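Local coordinates for protein quinoline 2-oxidoreductase large subunit (Pseudomonas putida, PDB 1T3Q) that serves as the large, molybdenum-cofactor-carrying subunit of quinoline 2-oxidoreductase, a molybdenum hydroxylase of the xanthine dehydrogenase family, at residues B[643-648]-B[657-662]; B[688-693]-B[752-757]. All blocks are in the same frame, centred on the assembly; numbering follows the deposited sequence.

Contact 1. Residues B[643-648]-B[657-662]; sequences AAIVEI and VTDFFA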
# COMPACT_ATOMS: atom_id res chain seq x y z
N ALA B 643 9.35 -8.69 44.82
CA ALA B 643 9.96 -8.19 46.04
C ALA B 643 10.94 -7.12 45.59
O ALA B 643 11.70 -7.31 44.64
CB ALA B 643 10.70 -9.30 46.79
N ALA B 644 10.90 -5.97 46.27
CA ALA B 644 11.77 -4.87 45.93
C ALA B 644 12.52 -4.40 47.16
O ALA B 644 12.00 -4.45 48.27
CB ALA B 644 10.96 -3.72 45.34
N ILE B 645 13.76 -3.98 46.95
CA ILE B 645 14.57 -3.45 48.03
C ILE B 645 14.88 -2.02 47.63
O ILE B 645 15.37 -1.77 46.53
CB ILE B 645 15.88 -4.23 48.21
CG1 ILE B 645 15.57 -5.64 48.74
CG2 ILE B 645 16.79 -3.49 49.18
CD1 ILE B 645 16.80 -6.51 48.95
N VAL B 646 14.56 -1.08 48.51
CA VAL B 646 14.80 0.33 48.25
C VAL B 646 15.70 0.91 49.32
O VAL B 646 15.71 0.45 50.46
CB VAL B 646 13.49 1.16 48.23
CG1 VAL B 646 12.53 0.61 47.18
CG2 VAL B 646 12.85 1.17 49.60
N GLU B 647 16.48 1.91 48.93
CA GLU B 647 17.38 2.59 49.85
C GLU B 647 17.02 4.07 49.83
O GLU B 647 17.00 4.69 48.77
CB GLU B 647 18.83 2.42 49.42
CG GLU B 647 19.80 3.28 50.22
CD GLU B 647 21.20 3.28 49.64
OE1 GLU B 647 21.93 2.28 49.83
OE2 GLU B 647 21.58 4.27 48.98
N ILE B 648 16.73 4.61 51.01
CA ILE B 648 16.38 6.02 51.13
C ILE B 648 17.46 6.75 51.92
O ILE B 648 17.84 6.32 53.00
CB ILE B 648 15.04 6.19 51.88
CG1 ILE B 648 13.93 5.47 51.12
CG2 ILE B 648 14.72 7.66 52.04
CD1 ILE B 648 12.61 5.43 51.88
N VAL B 657 15.90 2.11 43.97
CA VAL B 657 15.46 0.72 44.00
C VAL B 657 16.73 -0.04 43.67
O VAL B 657 17.17 -0.05 42.51
CB VAL B 657 14.41 0.42 42.91
CG1 VAL B 657 13.95 -1.02 43.03
CG2 VAL B 657 13.23 1.38 43.05
N THR B 658 17.33 -0.67 44.67
CA THR B 658 18.58 -1.39 44.48
C THR B 658 18.44 -2.82 44.01
O THR B 658 19.35 -3.35 43.37
CB THR B 658 19.40 -1.41 45.78
OG1 THR B 658 18.68 -2.12 46.79
CG2 THR B 658 19.66 0.01 46.26
N ASP B 659 17.31 -3.45 44.32
CA ASP B 659 17.09 -4.84 43.93
C ASP B 659 15.63 -5.09 43.57
O ASP B 659 14.73 -4.44 44.08
CB ASP B 659 17.45 -5.78 45.08
CG ASP B 659 18.88 -5.62 45.54
OD1 ASP B 659 19.76 -6.33 45.01
OD2 ASP B 659 19.13 -4.78 46.43
N PHE B 660 15.41 -6.05 42.69
CA PHE B 660 14.07 -6.43 42.30
C PHE B 660 14.07 -7.91 41.98
O PHE B 660 14.91 -8.41 41.23
CB PHE B 660 13.58 -5.61 41.10
CG PHE B 660 12.22 -5.02 41.30
CD1 PHE B 660 11.09 -5.83 41.35
CD2 PHE B 660 12.06 -3.65 41.48
CE1 PHE B 660 9.83 -5.29 41.59
CE2 PHE B 660 10.80 -3.10 41.73
CZ PHE B 660 9.68 -3.92 41.78
N PHE B 661 13.13 -8.62 42.60
CA PHE B 661 12.99 -10.05 42.43
C PHE B 661 11.59 -10.33 41.91
O PHE B 661 10.62 -9.74 42.38
CB PHE B 661 13.18 -10.75 43.78
CG PHE B 661 14.46 -10.36 44.48
CD1 PHE B 661 15.66 -11.00 44.19
CD2 PHE B 661 14.45 -9.35 45.44
CE1 PHE B 661 16.83 -10.64 44.86
CE2 PHE B 661 15.62 -8.99 46.11
CZ PHE B 661 16.81 -9.63 45.81
N ALA B 662 11.49 -11.22 40.93
CA ALA B 662 10.19 -11.56 40.36
C ALA B 662 10.00 -13.06 40.19
O ALA B 662 10.90 -13.77 39.76
CB ALA B 662 10.02 -10.87 39.01
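A classic beta bulge interrupts the antiparallel hairpin of strands 636-649 and 655-665 where Thr658 and Asp659 together face Ile645. Ile645 O accepts Thr658 N at 2.9 Å over a bent N-H...O angle of 134°, and Asp659 N only weakly, at 3.4 Å. Before the bulge the ladder is regular: Ala643 and Phe661 form a hydrogen-bonded pair, with Phe661 N 2.8 Å from Ala643 O, and Ile645 N bonds to Asp659 O. Beyond it the register has slipped by one, so that Val646 pairs with Val657.

The extra residue gathers polar atoms beside Ile645. Thr658 OG1 lies between its own backbone N and carbonyl carbon (chi1 63°), a position from which it donates to Asp659 OD2 at 2.7 Å, on the anti side but tilted 35° out of the carboxylate plane, while touching Ile645 CG2 at 3.3 Å. Arg445 ties this pair down through a salt bridge to Asp659 OD2 and a hydrogen bond to Thr658 OG1. On the face shared by Ile645, Asp659 and Phe661, Ile645 CD1 meets the edge of the Phe661 ring, 4.0 Å from CE2 and in the ring plane. On the face carrying Ala644 and Phe660, the methyl of Ala644 sits over the Phe660 ring in a CH-pi contact, 3.9 Å from CB to the ring centroid.

Strands 454-467 and 722-726 flank the hairpin in a four-stranded mixed sheet. Helix 426-437 packs on Ala643 and Phe661, whereas helices 672-692 and 744-761 cover the face of Ala644, Val646, Val657 and Phe660.

Contact 2. Residues B[688-693]-B[752-757]; sequences GQTLLE and AVVAAV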
# COMPACT_ATOMS: atom_id res chain seq x y z
N GLY B 688 8.40 3.72 37.89
CA GLY B 688 8.03 5.05 37.44
C GLY B 688 6.80 5.52 38.20
O GLY B 688 6.81 6.58 38.83
N GLN B 689 5.74 4.72 38.17
CA GLN B 689 4.50 5.10 38.87
C GLN B 689 4.69 5.34 40.36
O GLN B 689 4.15 6.30 40.92
CB GLN B 689 3.42 4.03 38.70
CG GLN B 689 2.09 4.43 39.37
CD GLN B 689 1.11 3.29 39.53
OE1 GLN B 689 -0.06 3.50 39.89
NE2 GLN B 689 1.57 2.06 39.29
N THR B 690 5.47 4.49 41.02
CA THR B 690 5.66 4.62 42.45
C THR B 690 6.66 5.64 42.97
O THR B 690 6.53 6.10 44.10
CB THR B 690 6.00 3.25 43.09
OG1 THR B 690 7.19 2.71 42.49
CG2 THR B 690 4.85 2.27 42.89
N LEU B 691 7.65 6.02 42.16
CA LEU B 691 8.65 6.96 42.64
C LEU B 691 8.88 8.22 41.82
O LEU B 691 9.48 9.17 42.32
CB LEU B 691 10.01 6.26 42.78
CG LEU B 691 10.12 5.04 43.70
CD1 LEU B 691 11.51 4.43 43.58
CD2 LEU B 691 9.83 5.44 45.13
N LEU B 692 8.38 8.24 40.59
CA LEU B 692 8.65 9.38 39.70
C LEU B 692 7.52 10.07 38.95
O LEU B 692 7.50 11.29 38.84
CB LEU B 692 9.66 8.93 38.65
CG LEU B 692 11.02 8.42 39.14
CD1 LEU B 692 11.69 7.60 38.05
CD2 LEU B 692 11.87 9.61 39.55
N GLU B 693 6.61 9.27 38.40
CA GLU B 693 5.53 9.80 37.57
C GLU B 693 4.25 10.33 38.19
O GLU B 693 3.66 9.72 39.08
CB GLU B 693 5.13 8.74 36.54
CG GLU B 693 6.30 8.12 35.80
CD GLU B 693 5.88 6.98 34.90
OE1 GLU B 693 6.73 6.10 34.65
OE2 GLU B 693 4.72 6.96 34.44
N ALA B 752 5.12 -3.77 45.49
CA ALA B 752 6.40 -4.14 46.09
C ALA B 752 7.22 -2.91 46.46
O ALA B 752 7.84 -2.87 47.53
CB ALA B 752 7.19 -5.04 45.13
N VAL B 753 7.23 -1.91 45.59
CA VAL B 753 8.00 -0.69 45.86
C VAL B 753 7.39 0.13 47.00
O VAL B 753 8.10 0.58 47.90
CB VAL B 753 8.10 0.22 44.60
CG1 VAL B 753 8.92 1.47 44.94
CG2 VAL B 753 8.75 -0.54 43.45
N VAL B 754 6.07 0.32 46.96
CA VAL B 754 5.42 1.07 48.03
C VAL B 754 5.64 0.35 49.35
O VAL B 754 5.95 0.97 50.37
CB VAL B 754 3.90 1.22 47.77
CG1 VAL B 754 3.23 1.86 48.98
CG2 VAL B 754 3.66 2.08 46.54
N ALA B 755 5.49 -0.98 49.33
CA ALA B 755 5.70 -1.76 50.55
C ALA B 755 7.14 -1.59 51.02
O ALA B 755 7.40 -1.50 52.21
CB ALA B 755 5.40 -3.24 50.29
N ALA B 756 8.08 -1.53 50.07
CA ALA B 756 9.49 -1.37 50.42
C ALA B 756 9.77 -0.05 51.11
O ALA B 756 10.47 -0.00 52.12
CB ALA B 756 10.35 -1.50 49.16
N VAL B 757 9.23 1.04 50.58
CA VAL B 757 9.43 2.35 51.19
C VAL B 757 8.88 2.34 52.61
O VAL B 757 9.52 2.84 53.54
CB VAL B 757 8.74 3.46 50.37
CG1 VAL B 757 8.73 4.76 51.16
CG2 VAL B 757 9.47 3.65 49.05
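A chi1 of 58° turns the Thr690 methyl away from the carbonyl carbon and leaves OG1 facing Val753, which extends CG1 anti to its own N (chi1 -179°); these rotamers bring OG1 and CG1 to 3.2 Å in a helix-helix packing contact. The last turn of helix 672-692 runs beside helix 744-761 in roughly the same direction, at an angle of 32° between the local axes, which approach to 9.6 Å. No hydrogen bond crosses the interface. The hydroxyl of Thr690 instead bonds back to Ala686 O within its own helix, so that a buried polar atom is satisfied locally while it lies against the valine.

The methyl branch of Thr690 turns to the next residue along, with CG2 3.8 Å from Val754 CG2. The two contacts place the threonine against consecutive residues of the facing helix. Leu691 adds its branch point to the same valine that meets the hydroxyl, CG lying 4.0 Å from Val753 CG1, and its CD2 extends the apolar seam to Val757 CG2 at 4.3 Å, one turn farther along.

Val754 also packs on Ile380 and Thr384 of helix 375-393. At the helix terminus the enzyme's other subunits approach: Arg185 of the medium subunit donates a hydrogen bond to Leu691 O, and Arg143 of the small subunit forms a salt bridge with Glu693. The turn itself widens to pi type, Gly688 O accepting both Leu692 N at 2.9 Å and Glu693 N at 2.7 Å, from opposite faces of its carbonyl plane.

Overall arrangement
From the N-terminal side, contact 1 closes first: strand 636-649 turns back through a short connection into strand 655-665. The chain then passes into helix 672-692, whose end opens contact 2; this contact closes a longer loop of 58 residues, which includes edge strand 722-726, when helix 744-761 returns with 752-757. The contacts are therefore in series, neither enclosing nor crossing the other. In space their centres lie about 10 Å apart, and they share an apolar layer: Val657 packs on Leu691, Val646 on Ala756, and Phe660 on Val753. Together they join the hairpin of the four-stranded sheet to the helix pair lying across one of its faces.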